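PDB 3OM4: levansucrase from Bacillus megaterium, which belongs to the levansucrase/invertase family, whose members are built on a five-bladed beta-propeller fold. Local coordinates for residues 82-87 against 104-109; 112-117 against 446-451; 118-123 against 188-193; 428-433 against 442-447. The protein carries 1 engineered substitution. All blocks are in the same frame, centred on the assembly; numbering follows the deposited sequence.

The four contacts lie about 20 to 23 Å from the chain's centre. Contact 1 belongs to the hairpin of strands 84-92 and 101-108. Contact 3 carries on from it, strand 118-122 pairing with 101-108 in one curled sheet; centres are about 11 Å apart. Contact 4 lies in the last hairpin, strands 424-434 and 437-448, of a separate sheet. Contact 2 joins these regions: loop 112-117 connects strands 101-108 and 118-122, while 446-451 shares Leu446 and Glu447 with contact 4. Along the chain contact 1 closes first, 112-117 and contact 3 follow, and contacts 4 and 2 end it. Contacts 3 and 4 lie about 30 Å apart between centres, their sheets linked by contact 2, consistent with propeller ring closure.

Contact 1 (82-87 against 104-109); sequences HGYQIV and LFYKKA
Gln85 pairs with Lys107, and Val87 with Phe105, as antiparallel hydrogen-bonded pairs, each with bonds in both directions. Gln85 N reaches Lys107 O at 2.8 Å, and the bond from Val87 N to Phe105 O is nearly straight at 172°. Just outside the paired strands, at the end of the hairpin arms, Ala109 N donates to Gly83 O over 2.9 Å; Gly83 has a positive phi, easy for glycine. At the non-hydrogen-bonded pairs CA-H...O contacts fill in, such as Tyr106 CA to Gln85 O at 3.2 Å.

Two lysines add polar side-chain bonds. The aliphatic chain of Lys108 runs alongside the Tyr84 ring and sets NZ 3.0 Å from Tyr84 OH, while Asp185 O takes a further bond from NZ. Lys107 bends at its last two torsions, which brings NZ to Gln85 OE1 at 3.0 Å from above the amide plane; Asp111 O also receives it.

Among the aromatic and apolar groups, Tyr106 turns its edge to the face of Tyr84 in an offset edge-to-face pair, planes at 80°. On the same side of the sheet Ile86 CG2 meets Leu104 CD2 at 3.8 Å.

Strand 187-200 covers this side through Leu188 and Val190, whereas Trp117 and Leu451 pack on Val87 from the other. Strands 60-72 and 118-122 flank the hairpin within the sheet.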
loop_
_atom_site.group_PDB
_atom_site.type_symbol
_atom_site.label_atom_id
_atom_site.label_comp_id
_atom_site.label_asym_id
_atom_site.label_seq_id
_atom_site.Cartn_x
_atom_site.Cartn_y
_atom_site.Cartn_z
ATOM N N HIS A 82 19.420 14.477 -8.913
ATOM C CA HIS A 82 20.121 15.117 -10.029
ATOM C C HIS A 82 19.149 15.842 -10.966
ATOM O O HIS A 82 19.233 15.713 -12.188
ATOM C CB HIS A 82 20.979 14.088 -10.787
ATOM C CG HIS A 82 22.153 13.602 -9.994
ATOM N ND1 HIS A 82 22.193 12.353 -9.403
ATOM C CD2 HIS A 82 23.323 14.207 -9.674
ATOM C CE1 HIS A 82 23.343 12.206 -8.765
ATOM N NE2 HIS A 82 24.046 13.318 -8.911
ATOM N N GLY A 83 18.221 16.594 -10.371
ATOM C CA GLY A 83 17.220 17.358 -11.117
ATOM C C GLY A 83 15.991 16.582 -11.562
ATOM O O GLY A 83 15.129 17.126 -12.256
ATOM N N TYR A 84 15.908 15.314 -11.164
ATOM C CA TYR A 84 14.812 14.442 -11.587
ATOM C C TYR A 84 13.916 14.025 -10.432
ATOM O O TYR A 84 14.382 13.832 -9.311
ATOM C CB TYR A 84 15.355 13.174 -12.253
ATOM C CG TYR A 84 16.102 13.408 -13.542
ATOM C CD1 TYR A 84 15.419 13.555 -14.748
ATOM C CD2 TYR A 84 17.494 13.468 -13.560
ATOM C CE1 TYR A 84 16.103 13.766 -15.938
ATOM C CE2 TYR A 84 18.187 13.679 -14.747
ATOM C CZ TYR A 84 17.484 13.826 -15.929
ATOM O OH TYR A 84 18.165 14.033 -17.107
ATOM N N GLN A 85 12.626 13.886 -10.722
ATOM C CA GLN A 85 11.727 13.152 -9.844
ATOM C C GLN A 85 11.695 11.707 -10.339
ATOM O O GLN A 85 11.702 11.459 -11.547
ATOM C CB GLN A 85 10.329 13.774 -9.843
ATOM C CG GLN A 85 10.241 15.078 -9.049
ATOM C CD GLN A 85 8.858 15.711 -9.079
ATOM O OE1 GLN A 85 8.039 15.412 -9.947
ATOM N NE2 GLN A 85 8.597 16.600 -8.126
ATOM N N ILE A 86 11.701 10.762 -9.402
ATOM C CA ILE A 86 11.711 9.340 -9.736
ATOM C C ILE A 86 10.477 8.642 -9.166
ATOM O O ILE A 86 10.108 8.863 -8.009
ATOM C CB ILE A 86 13.015 8.643 -9.253
ATOM C CG1 ILE A 86 14.204 9.088 -10.116
ATOM C CG2 ILE A 86 12.878 7.115 -9.292
ATOM C CD1 ILE A 86 15.570 8.639 -9.607
ATOM N N VAL A 87 9.846 7.818 -10.001
ATOM C CA VAL A 87 8.706 6.998 -9.596
ATOM C C VAL A 87 8.971 5.535 -9.937
ATOM O O VAL A 87 9.243 5.193 -11.093
ATOM C CB VAL A 87 7.387 7.477 -10.261
ATOM C CG1 VAL A 87 6.279 6.438 -10.107
ATOM C CG2 VAL A 87 6.942 8.786 -9.660
ATOM N N LEU A 104 11.439 1.787 -13.350
ATOM C CA LEU A 104 11.839 3.097 -12.861
ATOM C C LEU A 104 11.512 4.153 -13.906
ATOM O O LEU A 104 12.098 4.169 -14.992
ATOM C CB LEU A 104 13.333 3.116 -12.510
ATOM C CG LEU A 104 13.876 4.267 -11.654
ATOM C CD1 LEU A 104 15.114 3.812 -10.905
ATOM C CD2 LEU A 104 14.169 5.529 -12.473
ATOM N N PHE A 105 10.555 5.016 -13.575
ATOM C CA PHE A 105 10.207 6.158 -14.414
ATOM C C PHE A 105 10.809 7.422 -13.815
ATOM O O PHE A 105 10.965 7.525 -12.597
ATOM C CB PHE A 105 8.688 6.311 -14.533
ATOM C CG PHE A 105 8.019 5.207 -15.300
ATOM C CD1 PHE A 105 7.863 5.297 -16.680
ATOM C CD2 PHE A 105 7.528 4.083 -14.641
ATOM C CE1 PHE A 105 7.241 4.280 -17.395
ATOM C CE2 PHE A 105 6.902 3.058 -15.346
ATOM C CZ PHE A 105 6.756 3.157 -16.726
ATOM N N TYR A 106 11.140 8.382 -14.674
ATOM C CA TYR A 106 11.738 9.637 -14.222
ATOM C C TYR A 106 11.322 10.834 -15.072
ATOM O O TYR A 106 10.979 10.690 -16.244
ATOM C CB TYR A 106 13.264 9.520 -14.164
ATOM C CG TYR A 106 13.930 9.297 -15.503
ATOM C CD1 TYR A 106 14.546 10.351 -16.178
ATOM C CD2 TYR A 106 13.948 8.031 -16.098
ATOM C CE1 TYR A 106 15.162 10.157 -17.404
ATOM C CE2 TYR A 106 14.559 7.827 -17.328
ATOM C CZ TYR A 106 15.165 8.896 -17.974
ATOM O OH TYR A 106 15.773 8.708 -19.189
ATOM N N LYS A 107 11.365 12.014 -14.466
ATOM C CA LYS A 107 10.878 13.237 -15.097
ATOM C C LYS A 107 11.675 14.423 -14.570
ATOM O O LYS A 107 11.928 14.522 -13.368
ATOM C CB LYS A 107 9.383 13.415 -14.791
ATOM C CG LYS A 107 8.758 14.731 -15.256
ATOM C CD LYS A 107 7.311 14.901 -14.763
ATOM C CE LYS A 107 7.209 15.133 -13.248
ATOM N NZ LYS A 107 7.859 16.391 -12.778
ATOM N N LYS A 108 12.079 15.311 -15.477
ATOM C CA LYS A 108 12.679 16.585 -15.090
ATOM C C LYS A 108 11.765 17.260 -14.071
ATOM O O LYS A 108 10.560 17.375 -14.297
ATOM C CB LYS A 108 12.879 17.483 -16.316
ATOM C CG LYS A 108 13.941 16.997 -17.297
ATOM C CD LYS A 108 15.345 17.351 -16.822
ATOM C CE LYS A 108 16.402 16.865 -17.802
ATOM N NZ LYS A 108 17.770 16.979 -17.217
ATOM N N ALA A 109 12.342 17.682 -12.948
ATOM C CA ALA A 109 11.575 18.199 -11.808
ATOM C C ALA A 109 10.517 19.240 -12.185
ATOM O O ALA A 109 9.448 19.288 -11.571
ATOM C CB ALA A 109 12.515 18.752 -10.739
#

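Contact 2 (112-117 against 446-451)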
loop_
_atom_site.group_PDB
_atom_site.type_symbol
_atom_site.label_atom_id
_atom_site.label_comp_id
_atom_site.label_asym_id
_atom_site.label_seq_id
_atom_site.Cartn_x
_atom_site.Cartn_y
_atom_site.Cartn_z
ATOM N N LYS A 112 5.816 18.784 -16.440
ATOM C CA LYS A 112 4.509 18.525 -15.827
ATOM C C LYS A 112 3.683 17.426 -16.496
ATOM O O LYS A 112 2.963 16.694 -15.817
ATOM C CB LYS A 112 3.685 19.822 -15.737
ATOM C CG LYS A 112 4.342 20.964 -14.943
ATOM C CD LYS A 112 4.760 20.552 -13.523
ATOM C CE LYS A 112 3.573 20.436 -12.570
ATOM N NZ LYS A 112 3.063 21.769 -12.134
ATOM N N SER A 113 3.785 17.317 -17.818
ATOM C CA SER A 113 2.940 16.402 -18.589
ATOM C C SER A 113 3.259 14.929 -18.323
ATOM O O SER A 113 4.372 14.588 -17.918
ATOM C CB SER A 113 3.042 16.705 -20.089
ATOM O OG SER A 113 4.325 16.384 -20.604
ATOM N N ILE A 114 2.269 14.068 -18.549
ATOM C CA ILE A 114 2.468 12.621 -18.467
ATOM C C ILE A 114 3.467 12.158 -19.539
ATOM O O ILE A 114 4.240 11.225 -19.315
ATOM C CB ILE A 114 1.122 11.832 -18.552
ATOM C CG1 ILE A 114 1.366 10.325 -18.368
ATOM C CG2 ILE A 114 0.365 12.159 -19.851
ATOM C CD1 ILE A 114 0.112 9.475 -18.266
ATOM N N ASP A 115 3.456 12.837 -20.687
ATOM C CA ASP A 115 4.399 12.558 -21.775
ATOM C C ASP A 115 5.856 12.860 -21.398
ATOM O O ASP A 115 6.781 12.419 -22.086
ATOM C CB ASP A 115 4.007 13.331 -23.044
ATOM C CG ASP A 115 2.750 12.781 -23.716
ATOM O OD1 ASP A 115 2.367 11.617 -23.465
ATOM O OD2 ASP A 115 2.144 13.522 -24.518
ATOM N N SER A 116 6.054 13.599 -20.305
ATOM C CA SER A 116 7.393 13.950 -19.815
ATOM C C SER A 116 8.056 12.839 -18.997
ATOM O O SER A 116 9.252 12.912 -18.697
ATOM C CB SER A 116 7.344 15.237 -18.985
ATOM O OG SER A 116 6.925 16.341 -19.770
ATOM N N TRP A 117 7.276 11.828 -18.623
ATOM C CA TRP A 117 7.796 10.686 -17.881
ATOM C C TRP A 117 8.537 9.746 -18.813
ATOM O O TRP A 117 7.935 9.130 -19.692
ATOM C CB TRP A 117 6.672 9.939 -17.165
ATOM C CG TRP A 117 6.159 10.669 -15.977
ATOM C CD1 TRP A 117 5.028 11.423 -15.907
ATOM C CD2 TRP A 117 6.765 10.727 -14.682
ATOM N NE1 TRP A 117 4.885 11.950 -14.646
ATOM C CE2 TRP A 117 5.939 11.538 -13.873
ATOM C CE3 TRP A 117 7.925 10.171 -14.125
ATOM C CZ2 TRP A 117 6.232 11.806 -12.533
ATOM C CZ3 TRP A 117 8.221 10.445 -12.791
ATOM C CH2 TRP A 117 7.376 11.258 -12.014
ATOM N N LEU A 446 -5.009 17.411 -10.748
ATOM C CA LEU A 446 -3.687 17.697 -11.293
ATOM C C LEU A 446 -3.412 16.833 -12.520
ATOM O O LEU A 446 -4.306 16.136 -13.005
ATOM C CB LEU A 446 -2.618 17.484 -10.211
ATOM C CG LEU A 446 -2.878 18.136 -8.844
ATOM C CD1 LEU A 446 -1.914 17.609 -7.783
ATOM C CD2 LEU A 446 -2.824 19.659 -8.918
ATOM N N GLU A 447 -2.183 16.890 -13.033
ATOM C CA GLU A 447 -1.793 16.073 -14.182
ATOM C C GLU A 447 -1.712 14.606 -13.784
ATOM O O GLU A 447 -1.566 14.290 -12.604
ATOM C CB GLU A 447 -0.432 16.516 -14.731
ATOM C CG GLU A 447 -0.357 17.986 -15.135
ATOM C CD GLU A 447 -1.238 18.323 -16.324
ATOM O OE1 GLU A 447 -1.209 17.581 -17.330
ATOM O OE2 GLU A 447 -1.959 19.341 -16.253
ATOM N N GLN A 448 -1.808 13.714 -14.765
ATOM C CA GLN A 448 -1.601 12.290 -14.511
ATOM C C GLN A 448 -0.213 12.051 -13.928
ATOM O O GLN A 448 0.795 12.431 -14.529
ATOM C CB GLN A 448 -1.771 11.476 -15.791
ATOM C CG GLN A 448 -3.191 11.407 -16.316
ATOM C CD GLN A 448 -3.288 10.581 -17.581
ATOM O OE1 GLN A 448 -3.369 11.124 -18.683
ATOM N NE2 GLN A 448 -3.259 9.259 -17.432
ATOM N N GLY A 449 -0.171 11.448 -12.744
ATOM C CA GLY A 449 1.091 11.081 -12.113
ATOM C C GLY A 449 1.880 12.223 -11.499
ATOM O O GLY A 449 3.053 12.053 -11.170
ATOM N N GLN A 450 1.243 13.383 -11.336
ATOM C CA GLN A 450 1.888 14.516 -10.678
ATOM C C GLN A 450 2.140 14.171 -9.214
ATOM O O GLN A 450 1.284 13.579 -8.555
ATOM C CB GLN A 450 1.038 15.786 -10.796
ATOM C CG GLN A 450 1.773 17.062 -10.382
ATOM C CD GLN A 450 1.037 18.331 -10.774
ATOM O OE1 GLN A 450 0.249 18.342 -11.719
ATOM N NE2 GLN A 450 1.299 19.412 -10.048
ATOM N N LEU A 451 3.320 14.532 -8.720
ATOM C CA LEU A 451 3.726 14.180 -7.363
ATOM C C LEU A 451 3.739 15.371 -6.418
ATOM O O LEU A 451 3.483 15.217 -5.224
ATOM C CB LEU A 451 5.115 13.537 -7.365
ATOM C CG LEU A 451 5.372 12.312 -8.240
ATOM C CD1 LEU A 451 6.858 12.028 -8.253
ATOM C CD2 LEU A 451 4.586 11.101 -7.748
HETATM O O HOH W 1 3.104 14.160 -14.207
HETATM O O HOH W 2 0.734 22.326 -9.837
#
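Ile114 points its CD1 methyl at the side-chain amide of Gln448, 3.5 Å from Gln448 NE2. Its CG1 stands anti to the backbone N (chi1 -176°); this setting, with the chain running on extended, lays the terminal methyl across the aliphatic stem and amide of Gln448. That amide is held elsewhere, NE2 by Phe425 O and OE1 by Lys46 N, and the methyl therefore packs against a group whose polar atoms are already occupied.

Trp117 brings the rim of its indole to the other segment. CH2 touches Leu451 CD1 at 3.9 Å, with the methyl lying at the ring edge near its plane, and Phe425 makes an edge-to-face pair with the same indole. The large ring suits a place where several strands converge.

Lys112, bent at three successive torsions, curls back until its CE lies 3.5 Å from Gln450 NE2. Gln450 is instead extended, and its OE1 accepts from Glu447 N at 3.1 Å, while NE2 donates to Thr452 O. The bond from Glu447 N to Gln450 OE1 supplements the type II turn from Glu447 to Gln450, where Gly449 has the positive phi such a turn requires.

The two segments form no direct hydrogen bond. Two waters join them. The first accepts from Trp117 NE1 at 2.9 Å and donates to Lys112 O at 3.0 Å and Gln448 O at 2.9 Å, satisfying the indole N-H and two carbonyls together. The second accepts from Gln450 NE2 at 3.0 Å and, weakly, from Lys112 NZ. The interface thus rests on van der Waals packing, much of it of carbon against amides, and on bound waters.

Contact 3 (118-123 against 188-193); sequences KNAGRV and LKVDGV
Val190 holds CG1 anti to the backbone N (chi1 172°), and this branch comes to 3.6 Å from Val123 O, while CG2 is turned toward Ala120. Val193 takes another setting (chi1 -62°), with CG1 anti to its own carbonyl carbon, so Val193 CG1 meets the same carbonyl as Val190 CG1 does, 3.7 Å from Val123 O. The CG1 methyls of Val123 and Val193 also touch, 4.1 Å apart, their side chains crossing at about a right angle. Beta-branched valines suit the place, as they fit an extended backbone and offer two methyls without long reach.

Ala120 faces the other strand with the smallest of side chains. Its CB lies 3.8 Å from Leu188 O and 4.3 Å from Val190 CG2, and the small methyl lets the backbones come near, Ala120 CA being 5.7 Å from Lys189 CA.

The strands, whose axes differ by only 11° in direction, are linked by a water in place of direct backbone bonds. It donates to Ala120 O at 2.7 Å and accepts from Val190 N at 3.0 Å. Beside it, Asn119 OD1 takes the N-H of Gly121 in an Asx turn, and Gly121 adopts backbone angles that a side chain would obstruct.

Strand 118-122 pairs with 101-108, and strand 187-200 with 170-184, so the two meet by side chains where two different antiparallel strand pairs pack together. This is consistent with contact between neighbouring blades of a beta-propeller, built from successive antiparallel strands.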
loop_
_atom_site.group_PDB
_atom_site.type_symbol
_atom_site.label_atom_id
_atom_site.label_comp_id
_atom_site.label_asym_id
_atom_site.label_seq_id
_atom_site.Cartn_x
_atom_site.Cartn_y
_atom_site.Cartn_z
ATOM N N LYS A 118 9.850 9.664 -18.624
ATOM C CA LYS A 118 10.684 8.730 -19.372
ATOM C C LYS A 118 10.826 7.430 -18.586
ATOM O O LYS A 118 10.616 7.404 -17.372
ATOM C CB LYS A 118 12.056 9.342 -19.660
ATOM C CG LYS A 118 12.016 10.540 -20.607
ATOM C CD LYS A 118 13.407 11.110 -20.866
ATOM C CE LYS A 118 14.160 10.302 -21.916
ATOM N NZ LYS A 118 15.424 10.975 -22.329
ATOM N N ASN A 119 11.182 6.360 -19.288
ATOM C CA ASN A 119 11.272 5.025 -18.705
ATOM C C ASN A 119 12.708 4.507 -18.733
ATOM O O ASN A 119 13.287 4.323 -19.804
ATOM C CB ASN A 119 10.336 4.079 -19.466
ATOM C CG ASN A 119 10.270 2.680 -18.865
ATOM O OD1 ASN A 119 10.840 2.404 -17.809
ATOM N ND2 ASN A 119 9.559 1.791 -19.543
ATOM N N ALA A 120 13.271 4.278 -17.548
ATOM C CA ALA A 120 14.631 3.752 -17.427
ATOM C C ALA A 120 14.659 2.220 -17.481
ATOM O O ALA A 120 15.725 1.609 -17.415
ATOM C CB ALA A 120 15.292 4.267 -16.149
ATOM N N GLY A 121 13.480 1.611 -17.607
ATOM C CA GLY A 121 13.356 0.158 -17.695
ATOM C C GLY A 121 13.175 -0.495 -16.340
ATOM O O GLY A 121 12.924 0.184 -15.341
ATOM N N ARG A 122 13.301 -1.821 -16.311
ATOM C CA ARG A 122 13.186 -2.585 -15.070
ATOM C C ARG A 122 14.351 -2.308 -14.131
ATOM O O ARG A 122 15.495 -2.187 -14.570
ATOM C CB ARG A 122 13.116 -4.082 -15.362
ATOM C CG ARG A 122 11.751 -4.585 -15.793
ATOM C CD ARG A 122 11.766 -6.096 -15.963
ATOM N NE ARG A 122 12.163 -6.770 -14.726
ATOM C CZ ARG A 122 12.405 -8.073 -14.613
ATOM N NH1 ARG A 122 12.295 -8.874 -15.666
ATOM N NH2 ARG A 122 12.761 -8.575 -13.438
ATOM N N VAL A 123 14.049 -2.212 -12.837
ATOM C CA VAL A 123 15.070 -2.052 -11.798
ATOM C C VAL A 123 15.991 -3.274 -11.767
ATOM O O VAL A 123 17.217 -3.141 -11.659
ATOM C CB VAL A 123 14.424 -1.833 -10.399
ATOM C CG1 VAL A 123 15.449 -1.991 -9.284
ATOM C CG2 VAL A 123 13.770 -0.464 -10.322
ATOM N N LEU A 188 18.420 9.166 -17.480
ATOM C CA LEU A 188 18.870 8.400 -16.325
ATOM C C LEU A 188 18.933 6.930 -16.716
ATOM O O LEU A 188 18.091 6.446 -17.472
ATOM C CB LEU A 188 17.916 8.576 -15.141
ATOM C CG LEU A 188 17.927 9.869 -14.324
ATOM C CD1 LEU A 188 16.815 9.821 -13.293
ATOM C CD2 LEU A 188 19.267 10.102 -13.632
ATOM N N LYS A 189 19.931 6.226 -16.193
ATOM C CA LYS A 189 20.118 4.811 -16.492
ATOM C C LYS A 189 20.206 4.004 -15.201
ATOM O O LYS A 189 20.840 4.434 -14.239
ATOM C CB LYS A 189 21.395 4.613 -17.316
ATOM C CG LYS A 189 21.692 3.164 -17.703
ATOM C CD LYS A 189 23.103 3.020 -18.248
ATOM C CE LYS A 189 23.449 1.562 -18.507
ATOM N NZ LYS A 189 24.821 1.412 -19.068
ATOM N N VAL A 190 19.556 2.844 -15.184
ATOM C CA VAL A 190 19.779 1.868 -14.127
ATOM C C VAL A 190 20.998 1.039 -14.526
ATOM O O VAL A 190 20.963 0.303 -15.515
ATOM C CB VAL A 190 18.545 0.964 -13.887
ATOM C CG1 VAL A 190 18.881 -0.164 -12.912
ATOM C CG2 VAL A 190 17.374 1.787 -13.360
ATOM N N ASP A 191 22.078 1.190 -13.766
ATOM C CA ASP A 191 23.320 0.461 -14.017
ATOM C C ASP A 191 23.216 -0.981 -13.542
ATOM O O ASP A 191 23.711 -1.903 -14.195
ATOM C CB ASP A 191 24.485 1.142 -13.303
ATOM C CG ASP A 191 24.714 2.565 -13.770
ATOM O OD1 ASP A 191 24.152 2.967 -14.815
ATOM O OD2 ASP A 191 25.473 3.279 -13.090
ATOM N N GLY A 192 22.569 -1.160 -12.395
ATOM C CA GLY A 192 22.424 -2.463 -11.766
ATOM C C GLY A 192 22.045 -2.288 -10.312
ATOM O O GLY A 192 21.743 -1.174 -9.868
ATOM N N VAL A 193 22.054 -3.387 -9.566
ATOM C CA VAL A 193 21.711 -3.342 -8.149
ATOM C C VAL A 193 22.824 -3.917 -7.273
ATOM O O VAL A 193 23.666 -4.682 -7.746
ATOM C CB VAL A 193 20.351 -4.047 -7.843
ATOM C CG1 VAL A 193 19.202 -3.350 -8.575
ATOM C CG2 VAL A 193 20.401 -5.531 -8.203
HETATM O O HOH W 3 18.297 2.231 -17.796
#

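Contact 4 (428-433 against 442-447)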
loop_
_atom_site.group_PDB
_atom_site.type_symbol
_atom_site.label_atom_id
_atom_site.label_comp_id
_atom_site.label_asym_id
_atom_site.label_seq_id
_atom_site.Cartn_x
_atom_site.Cartn_y
_atom_site.Cartn_z
ATOM N N SER A 428 -3.566 13.107 -10.525
ATOM C CA SER A 428 -3.402 13.272 -9.090
ATOM C C SER A 428 -4.362 14.346 -8.594
ATOM O O SER A 428 -4.888 15.126 -9.388
ATOM C CB SER A 428 -1.958 13.623 -8.753
ATOM O OG SER A 428 -1.084 12.580 -9.161
ATOM N N PHE A 429 -4.613 14.363 -7.289
ATOM C CA PHE A 429 -5.459 15.396 -6.689
ATOM C C PHE A 429 -5.028 15.700 -5.260
ATOM O O PHE A 429 -4.102 15.078 -4.739
ATOM C CB PHE A 429 -6.948 15.026 -6.776
ATOM C CG PHE A 429 -7.316 13.772 -6.030
ATOM C CD1 PHE A 429 -7.822 13.840 -4.737
ATOM C CD2 PHE A 429 -7.175 12.523 -6.629
ATOM C CE1 PHE A 429 -8.170 12.680 -4.044
ATOM C CE2 PHE A 429 -7.519 11.360 -5.946
ATOM C CZ PHE A 429 -8.023 11.437 -4.657
ATOM N N LEU A 430 -5.690 16.664 -4.633
ATOM C CA LEU A 430 -5.275 17.126 -3.312
ATOM C C LEU A 430 -6.260 16.773 -2.208
ATOM O O LEU A 430 -7.480 16.810 -2.402
ATOM C CB LEU A 430 -5.023 18.637 -3.314
ATOM C CG LEU A 430 -4.001 19.229 -4.292
ATOM C CD1 LEU A 430 -4.078 20.745 -4.246
ATOM C CD2 LEU A 430 -2.591 18.755 -3.974
ATOM N N VAL A 431 -5.702 16.432 -1.050
ATOM C CA VAL A 431 -6.468 16.242 0.173
ATOM C C VAL A 431 -5.882 17.140 1.262
ATOM O O VAL A 431 -4.676 17.112 1.526
ATOM C CB VAL A 431 -6.484 14.754 0.622
ATOM C CG1 VAL A 431 -6.938 14.615 2.071
ATOM C CG2 VAL A 431 -7.388 13.934 -0.295
ATOM N N ASN A 432 -6.745 17.957 1.859
ATOM C CA ASN A 432 -6.374 18.815 2.972
ATOM C C ASN A 432 -6.356 18.021 4.273
ATOM O O ASN A 432 -7.270 17.236 4.530
ATOM C CB ASN A 432 -7.367 19.977 3.084
ATOM C CG ASN A 432 -7.050 20.912 4.236
ATOM O OD1 ASN A 432 -7.599 20.776 5.328
ATOM N ND2 ASN A 432 -6.155 21.861 3.999
ATOM N N ILE A 433 -5.310 18.219 5.073
ATOM C CA ILE A 433 -5.208 17.597 6.393
ATOM C C ILE A 433 -5.218 18.677 7.472
ATOM O O ILE A 433 -4.359 19.564 7.480
ATOM C CB ILE A 433 -3.915 16.741 6.542
ATOM C CG1 ILE A 433 -3.689 15.819 5.331
ATOM C CG2 ILE A 433 -3.917 15.967 7.869
ATOM C CD1 ILE A 433 -4.713 14.712 5.146
ATOM N N LYS A 442 -11.551 20.848 -3.350
ATOM C CA LYS A 442 -12.493 21.273 -4.377
ATOM C C LYS A 442 -11.823 21.649 -5.701
ATOM O O LYS A 442 -10.960 22.527 -5.736
ATOM C CB LYS A 442 -13.252 22.484 -3.831
ATOM C CG LYS A 442 -14.592 22.788 -4.462
ATOM C CD LYS A 442 -15.056 24.190 -4.052
ATOM C CE LYS A 442 -15.889 24.209 -2.762
ATOM N NZ LYS A 442 -15.211 23.658 -1.544
ATOM N N ASP A 443 -12.229 20.966 -6.771
ATOM C CA ASP A 443 -11.840 21.292 -8.156
ATOM C C ASP A 443 -10.346 21.543 -8.406
ATOM O O ASP A 443 -9.977 22.488 -9.110
ATOM C CB ASP A 443 -12.669 22.473 -8.684
ATOM C CG ASP A 443 -14.136 22.130 -8.865
ATOM O OD1 ASP A 443 -14.444 21.096 -9.497
ATOM O OD2 ASP A 443 -14.987 22.908 -8.382
ATOM N N ARG A 444 -9.493 20.700 -7.832
ATOM C CA ARG A 444 -8.063 20.760 -8.128
ATOM C C ARG A 444 -7.482 19.404 -8.525
ATOM O O ARG A 444 -6.697 18.790 -7.791
ATOM C CB ARG A 444 -7.272 21.441 -7.004
ATOM C CG ARG A 444 -7.088 22.939 -7.252
ATOM C CD ARG A 444 -6.243 23.627 -6.176
ATOM N NE ARG A 444 -4.798 23.362 -6.229
ATOM C CZ ARG A 444 -4.062 23.164 -7.325
ATOM N NH1 ARG A 444 -4.597 23.197 -8.539
ATOM N NH2 ARG A 444 -2.760 22.937 -7.200
ATOM N N VAL A 445 -7.897 18.953 -9.706
ATOM C CA VAL A 445 -7.366 17.748 -10.327
ATOM C C VAL A 445 -6.087 18.113 -11.080
ATOM O O VAL A 445 -6.079 19.012 -11.930
ATOM C CB VAL A 445 -8.402 17.091 -11.272
ATOM C CG1 VAL A 445 -7.795 15.919 -12.015
ATOM C CG2 VAL A 445 -9.633 16.640 -10.491
ATOM N N LEU A 446 -5.009 17.411 -10.748
ATOM C CA LEU A 446 -3.687 17.697 -11.293
ATOM C C LEU A 446 -3.412 16.833 -12.520
ATOM O O LEU A 446 -4.306 16.136 -13.005
ATOM C CB LEU A 446 -2.618 17.484 -10.211
ATOM C CG LEU A 446 -2.878 18.136 -8.844
ATOM C CD1 LEU A 446 -1.914 17.609 -7.783
ATOM C CD2 LEU A 446 -2.824 19.659 -8.918
ATOM N N GLU A 447 -2.183 16.890 -13.033
ATOM C CA GLU A 447 -1.793 16.073 -14.182
ATOM C C GLU A 447 -1.712 14.606 -13.784
ATOM O O GLU A 447 -1.566 14.290 -12.604
ATOM C CB GLU A 447 -0.432 16.516 -14.731
ATOM C CG GLU A 447 -0.357 17.986 -15.135
ATOM C CD GLU A 447 -1.238 18.323 -16.324
ATOM O OE1 GLU A 447 -1.209 17.581 -17.330
ATOM O OE2 GLU A 447 -1.959 19.341 -16.253
#
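Arg444 meets Leu430 through its guanidinium group: Leu430 CD1 is 3.4 Å from Arg444 NE and 3.9 Å from Arg444 NH2. A bend at chi3 (74°) turns the end of the arginine alongside its own strand toward Leu446, and the methyl approaches the guanidinium obliquely, nearest to NE. Phe429, by contrast, places CG between its backbone N and carbonyl carbon (chi1 62°), which swings the ring away from the partner strand to pack with Ile408 and Leu380.

Leu446 completes the apolar side: its CD1 touches Leu430 CD2 at 4.0 Å, the two leucines crossing at about a right angle, and also nears Ser428 CB at 4.1 Å.

The backbones are joined at Ser428. Its N donates to Glu447 O at 3.1 Å in a nearly straight bond of 174°, and its O receives Leu446 N at 2.7 Å. Ser428 OG reaches the chain further on, bonding to Gln450 O, a task that suits a short hydroxyl side chain.

Both polar atoms of the Ser428 backbone are thus satisfied by the last strand, and its hydroxyl grips the following turn. Between Leu430 and Arg444 side chains do the joining, leucine shielding part of a charged residue that stays exposed, while the Leu430 backbone pairs with Val441 past the corner.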